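Local coordinates for protein rutinosidase (Aspergillus niger, PDB 6I1A) that hydrolyses glycosides such as rutinosides as a secreted family 5 glycoside hydrolase, and probably also releases glucose from the non-reducing ends of beta-1,3-glucans, at residues Leu146-Tyr159 and Ile192-Phe205. Numbering follows the deposited sequence.
Sequences LTIGEATGHWYWFY and INEPADNNTNMVVF. With NAG (2-acetamido-2-deoxy-beta-D-glucopyranose), chain F; NAG (2-acetamido-2-deoxy-beta-D-glucopyranose), chain D; NAG (2-acetamido-2-deoxy-beta-D-glucopyranose), chain B; EDO (1,2-ethanediol), chain I.
CB of Asp-197 sits almost straight over the ring of Phe-158, a CH-pi contact 3.9 Å from the centroid, and CE3 of Trp-157 lies over the opposite face. Trp-157 meets the start of 192-205, with CH2 3.5 Å from CD1 of Ile-192, and helix 213-233 packs against both side chains. A second apolar patch forms around Leu-146, whose two methyls divide the work. CD1 rests over the face of Phe-205, 3.9 Å from its centroid, while CD2 reaches CE of Met-202 tip to tip. Nearby, CD1 of Ile-148 comes within 3.5 Å of OE1 of Glu-194, in the Asn-Glu-Pro sequence that follows strand 187-190 as in other family 5 enzymes; Glu-194 also bonds to His-266 and touches Glu-303. Between the patches, Trp-155 turns its pyrrole edge to the other loop. Its NE1 donates to OD1 of Asn-199 at 2.9 Å and 151°, almost in the indole plane, with the amide steeply turned from the ring; the carbonyl O of Ala-196 lies at the same edge. Asn-199 reaches this edge with CG placed between its backbone N and carbonyl carbon (chi1 63°), and its ND2 donates to the carbonyl of Asn-144 and weakly to SD of Met-202. At the outer margin a water donates to OD2 of Asp-197 at 2.6 Å, an oxygen also bonded to Thr-212; its link to Tyr-159, modelled in two conformers, is tentative. Loops following adjacent TIM-barrel strands 131-136 and 187-190 thus meet largely through apolar contact, with the indole-amide bond as a directional link.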
# COMPACT_ATOMS: atom_id res chain seq x y z
N LEU A 146 -9.97 -10.58 15.61
CA LEU A 146 -10.65 -11.39 14.61
C LEU A 146 -10.84 -12.80 15.16
O LEU A 146 -10.08 -13.21 16.08
CB LEU A 146 -9.87 -11.47 13.29
CG LEU A 146 -9.66 -10.12 12.62
CD1 LEU A 146 -8.62 -10.26 11.54
CD2 LEU A 146 -10.99 -9.53 12.07
N THR A 147 -11.74 -13.57 14.53
CA THR A 147 -11.94 -14.98 14.98
C THR A 147 -10.61 -15.75 14.97
O THR A 147 -10.35 -16.56 15.90
CB THR A 147 -12.96 -15.71 14.07
OG1 THR A 147 -13.15 -17.04 14.55
CG2 THR A 147 -12.57 -15.70 12.61
N ILE A 148 -9.77 -15.50 13.99
CA ILE A 148 -8.54 -16.29 13.81
C ILE A 148 -7.58 -16.03 14.99
O ILE A 148 -6.80 -16.95 15.32
CB ILE A 148 -7.86 -16.01 12.48
CG1 ILE A 148 -7.63 -14.53 12.23
CG2 ILE A 148 -8.71 -16.62 11.35
CD1 ILE A 148 -6.65 -14.22 11.09
N GLY A 149 -7.63 -14.87 15.65
CA GLY A 149 -6.71 -14.51 16.72
C GLY A 149 -7.17 -15.04 18.07
O GLY A 149 -6.32 -14.99 19.01
N GLU A 150 -8.44 -15.39 18.20
CA GLU A 150 -9.10 -16.02 19.39
C GLU A 150 -10.61 -15.84 19.19
O GLU A 150 -11.37 -16.79 19.37
CB GLU A 150 -8.74 -15.37 20.73
CG GLU A 150 -9.59 -15.96 21.87
CD GLU A 150 -9.17 -15.43 23.23
OE1 GLU A 150 -9.41 -14.26 23.59
OE2 GLU A 150 -8.54 -16.24 23.97
N ALA A 151 -11.05 -14.62 18.95
CA ALA A 151 -12.48 -14.25 18.84
C ALA A 151 -12.61 -12.83 18.32
O ALA A 151 -11.74 -11.96 18.54
CB ALA A 151 -13.18 -14.35 20.17
N THR A 152 -13.77 -12.58 17.68
CA THR A 152 -14.10 -11.22 17.23
C THR A 152 -14.04 -10.25 18.38
O THR A 152 -14.65 -10.52 19.46
CB THR A 152 -15.47 -11.20 16.55
OG1 THR A 152 -15.47 -12.15 15.52
CG2 THR A 152 -15.77 -9.82 15.99
N GLY A 153 -13.35 -9.13 18.25
CA GLY A 153 -13.29 -8.09 19.27
C GLY A 153 -12.28 -8.36 20.37
O GLY A 153 -12.19 -7.50 21.26
N HIS A 154 -11.44 -9.41 20.30
CA HIS A 154 -10.45 -9.72 21.36
C HIS A 154 -9.05 -9.27 20.95
O HIS A 154 -8.48 -9.87 20.03
CB HIS A 154 -10.42 -11.20 21.72
CG HIS A 154 -11.66 -11.75 22.35
ND1 HIS A 154 -11.60 -12.93 23.11
CD2 HIS A 154 -12.94 -11.35 22.36
CE1 HIS A 154 -12.83 -13.23 23.48
NE2 HIS A 154 -13.69 -12.29 23.09
N TRP A 155 -8.54 -8.29 21.65
CA TRP A 155 -7.13 -7.80 21.53
C TRP A 155 -6.41 -7.84 22.87
O TRP A 155 -5.41 -7.21 23.03
CB TRP A 155 -7.10 -6.39 20.94
CG TRP A 155 -7.41 -6.18 19.50
CD1 TRP A 155 -6.49 -6.21 18.48
CD2 TRP A 155 -8.67 -5.79 18.93
NE1 TRP A 155 -7.10 -5.85 17.32
CE2 TRP A 155 -8.43 -5.59 17.55
CE3 TRP A 155 -9.96 -5.58 19.43
CZ2 TRP A 155 -9.42 -5.18 16.65
CZ3 TRP A 155 -10.93 -5.15 18.55
CH2 TRP A 155 -10.67 -4.96 17.18
N TYR A 156 -6.96 -8.64 23.80
CA TYR A 156 -6.48 -8.61 25.18
C TYR A 156 -5.07 -9.16 25.35
O TYR A 156 -4.41 -8.88 26.39
CB TYR A 156 -7.43 -9.39 26.11
CG TYR A 156 -8.88 -8.93 26.05
CD1 TYR A 156 -9.25 -7.72 26.66
CD2 TYR A 156 -9.86 -9.61 25.36
CE1 TYR A 156 -10.58 -7.29 26.64
CE2 TYR A 156 -11.20 -9.18 25.33
CZ TYR A 156 -11.52 -8.00 25.95
OH TYR A 156 -12.83 -7.55 25.87
N TRP A 157 -4.56 -9.93 24.40
CA TRP A 157 -3.21 -10.51 24.50
C TRP A 157 -2.13 -9.45 24.69
O TRP A 157 -1.16 -9.65 25.43
CB TRP A 157 -2.95 -11.33 23.25
CG TRP A 157 -1.61 -11.98 23.17
CD1 TRP A 157 -1.30 -13.22 23.64
CD2 TRP A 157 -0.46 -11.51 22.45
NE1 TRP A 157 0.00 -13.52 23.32
CE2 TRP A 157 0.53 -12.51 22.54
CE3 TRP A 157 -0.17 -10.38 21.70
CZ2 TRP A 157 1.80 -12.39 22.00
CZ3 TRP A 157 1.08 -10.28 21.11
CH2 TRP A 157 2.03 -11.28 21.21
N PHE A 158 -2.24 -8.32 23.98
CA PHE A 158 -1.21 -7.29 24.00
C PHE A 158 -0.98 -6.75 25.43
O PHE A 158 -1.96 -6.38 26.11
CB PHE A 158 -1.54 -6.12 23.08
CG PHE A 158 -1.44 -6.51 21.62
CD1 PHE A 158 -0.23 -6.38 20.97
CD2 PHE A 158 -2.56 -6.91 20.92
CE1 PHE A 158 -0.10 -6.81 19.65
CE2 PHE A 158 -2.44 -7.27 19.58
CZ PHE A 158 -1.21 -7.19 18.96
N TYR A 159 0.29 -6.68 25.81
CA TYR A 159 0.80 -6.01 27.05
C TYR A 159 0.28 -6.72 28.31
O TYR A 159 0.29 -6.12 29.40
CB TYR A 159 0.37 -4.54 27.10
CG TYR A 159 0.44 -3.83 25.77
CD1 TYR A 159 1.61 -3.78 25.05
CD2 TYR A 159 -0.68 -3.23 25.23
CE1 TYR A 159 1.68 -3.13 23.82
CE2 TYR A 159 -0.65 -2.58 24.00
CZ TYR A 159 0.53 -2.57 23.28
OH TYR A 159 0.52 -1.95 22.05
N ILE A 192 2.89 -17.41 16.28
CA ILE A 192 1.84 -16.37 16.21
C ILE A 192 1.42 -16.23 14.75
O ILE A 192 2.20 -16.57 13.84
CB ILE A 192 2.33 -15.03 16.81
CG1 ILE A 192 1.17 -14.10 17.22
CG2 ILE A 192 3.32 -14.32 15.90
CD1 ILE A 192 1.62 -13.01 18.22
N ASN A 193 0.20 -15.70 14.56
CA ASN A 193 -0.35 -15.47 13.21
C ASN A 193 -1.05 -14.13 13.17
O ASN A 193 -1.97 -13.89 13.97
CB ASN A 193 -1.33 -16.57 12.86
CG ASN A 193 -1.88 -16.37 11.46
OD1 ASN A 193 -1.19 -16.67 10.49
ND2 ASN A 193 -3.12 -15.87 11.37
N GLU A 194 -0.61 -13.22 12.30
CA GLU A 194 -1.27 -11.93 12.00
C GLU A 194 -1.64 -11.16 13.27
O GLU A 194 -2.77 -10.69 13.41
CB GLU A 194 -2.46 -12.14 11.06
CG GLU A 194 -2.07 -12.69 9.73
CD GLU A 194 -3.26 -12.87 8.78
OE1 GLU A 194 -4.40 -12.46 9.08
OE2 GLU A 194 -2.98 -13.33 7.60
N PRO A 195 -0.66 -10.89 14.17
CA PRO A 195 -0.94 -9.99 15.28
C PRO A 195 -1.23 -8.59 14.73
O PRO A 195 -0.54 -8.11 13.81
CB PRO A 195 0.37 -10.03 16.10
CG PRO A 195 1.43 -10.38 15.07
CD PRO A 195 0.74 -11.31 14.11
N ALA A 196 -2.20 -7.89 15.31
CA ALA A 196 -2.60 -6.54 14.87
C ALA A 196 -3.29 -5.84 16.02
O ALA A 196 -4.24 -6.40 16.55
CB ALA A 196 -3.47 -6.65 13.66
N ASP A 197 -2.80 -4.65 16.36
CA ASP A 197 -3.37 -3.85 17.45
C ASP A 197 -4.03 -2.59 16.93
O ASP A 197 -4.48 -1.76 17.79
CB ASP A 197 -2.35 -3.47 18.52
CG ASP A 197 -1.31 -2.53 18.02
OD1 ASP A 197 -1.10 -2.47 16.81
OD2 ASP A 197 -0.65 -1.85 18.86
N ASN A 198 -4.08 -2.34 15.62
CA ASN A 198 -4.58 -1.03 15.09
C ASN A 198 -5.60 -1.27 14.00
O ASN A 198 -5.78 -0.36 13.14
CB ASN A 198 -3.46 -0.16 14.60
CG ASN A 198 -3.90 1.26 14.38
OD1 ASN A 198 -4.68 1.80 15.17
ND2 ASN A 198 -3.43 1.86 13.27
N ASN A 199 -6.34 -2.36 14.03
CA ASN A 199 -7.30 -2.75 12.97
C ASN A 199 -8.76 -2.62 13.41
O ASN A 199 -9.61 -3.31 12.84
CB ASN A 199 -6.96 -4.14 12.44
CG ASN A 199 -7.08 -5.22 13.50
OD1 ASN A 199 -6.53 -5.03 14.57
ND2 ASN A 199 -7.76 -6.29 13.17
N THR A 200 -9.08 -1.67 14.29
CA THR A 200 -10.52 -1.44 14.58
C THR A 200 -11.22 -0.95 13.31
O THR A 200 -12.36 -1.37 13.10
CB THR A 200 -10.73 -0.46 15.72
OG1 THR A 200 -10.11 0.76 15.39
CG2 THR A 200 -10.11 -0.95 17.00
N ASN A 201 -10.51 -0.22 12.46
CA ASN A 201 -10.99 0.06 11.08
C ASN A 201 -10.23 -0.91 10.18
O ASN A 201 -8.99 -0.83 10.09
CB ASN A 201 -10.75 1.52 10.70
CG ASN A 201 -11.37 1.83 9.37
OD1 ASN A 201 -11.47 0.97 8.48
ND2 ASN A 201 -11.74 3.09 9.19
N MET A 202 -10.93 -1.90 9.65
CA MET A 202 -10.29 -2.99 8.90
C MET A 202 -9.71 -2.55 7.55
O MET A 202 -9.02 -3.36 6.90
CB MET A 202 -11.24 -4.18 8.72
CG MET A 202 -11.37 -4.97 10.04
SD MET A 202 -9.87 -5.97 10.36
CE MET A 202 -10.03 -7.28 9.15
N VAL A 203 -9.85 -1.28 7.15
CA VAL A 203 -9.18 -0.82 5.93
C VAL A 203 -7.66 -0.96 6.05
O VAL A 203 -6.98 -1.11 5.00
CB VAL A 203 -9.60 0.61 5.60
CG1 VAL A 203 -9.02 1.67 6.54
CG2 VAL A 203 -9.26 0.88 4.15
N VAL A 204 -7.10 -0.96 7.25
CA VAL A 204 -5.64 -1.09 7.44
C VAL A 204 -5.23 -2.56 7.55
O VAL A 204 -4.02 -2.84 7.59
CB VAL A 204 -5.08 -0.30 8.62
CG1 VAL A 204 -5.34 1.19 8.48
CG2 VAL A 204 -5.57 -0.84 9.95
N PHE A 205 -6.17 -3.47 7.67
CA PHE A 205 -5.73 -4.89 7.78
C PHE A 205 -5.02 -5.25 6.48
O PHE A 205 -5.35 -4.74 5.40
CB PHE A 205 -6.90 -5.82 8.08
CG PHE A 205 -6.46 -7.11 8.77
CD1 PHE A 205 -5.97 -7.09 10.05
CD2 PHE A 205 -6.48 -8.31 8.09
CE1 PHE A 205 -5.51 -8.25 10.65
CE2 PHE A 205 -6.05 -9.48 8.70
CZ PHE A 205 -5.61 -9.44 9.99
C1 NAG F . -3.85 3.22 12.97
C2 NAG F . -2.69 4.06 12.42
C3 NAG F . -3.29 5.43 11.93
C4 NAG F . -4.41 5.22 10.95
C5 NAG F . -5.49 4.39 11.60
C6 NAG F . -6.64 4.11 10.68
C7 NAG F . -0.49 3.65 13.37
C8 NAG F . 0.50 4.05 14.45
N2 NAG F . -1.66 4.24 13.41
O3 NAG F . -2.22 6.15 11.25
O4 NAG F . -5.02 6.51 10.67
O5 NAG F . -4.86 3.11 11.98
O6 NAG F . -7.75 3.53 11.36
O7 NAG F . -0.22 2.76 12.55
C1 NAG D . -5.11 -9.93 31.18
C2 NAG D . -5.20 -9.53 32.65
C3 NAG D . -6.33 -10.38 33.25
C4 NAG D . -7.60 -10.16 32.48
C5 NAG D . -7.47 -10.50 30.99
C6 NAG D . -8.69 -10.09 30.15
C7 NAG D . -3.21 -8.81 33.82
C8 NAG D . -1.97 -9.31 34.49
N2 NAG D . -3.97 -9.76 33.34
O3 NAG D . -6.60 -9.88 34.60
O4 NAG D . -8.64 -11.06 32.97
O5 NAG D . -6.35 -9.75 30.50
O6 NAG D . -8.52 -10.71 28.88
O7 NAG D . -3.53 -7.62 33.72
C1 NAG B . -13.25 4.02 0.68
C2 NAG B . -12.98 2.63 0.18
C3 NAG B . -13.25 1.58 1.31
C4 NAG B . -12.49 1.95 2.53
C5 NAG B . -12.79 3.36 2.96
C6 NAG B . -11.94 3.76 4.10
C7 NAG B . -13.35 2.29 -2.23
C8 NAG B . -14.23 1.86 -3.34
N2 NAG B . -13.83 2.32 -0.97
O3 NAG B . -12.83 0.28 0.81
O4 NAG B . -12.83 1.08 3.66
O5 NAG B . -12.43 4.25 1.82
O6 NAG B . -12.40 5.00 4.70
O7 NAG B . -12.17 2.53 -2.44
C1 EDO I . -14.42 -12.22 12.07
O1 EDO I . -13.78 -12.09 13.31
C2 EDO I . -14.93 -10.94 11.65
O2 EDO I . -16.02 -10.48 12.45
O HOH W 1 -1.60 -1.01 21.10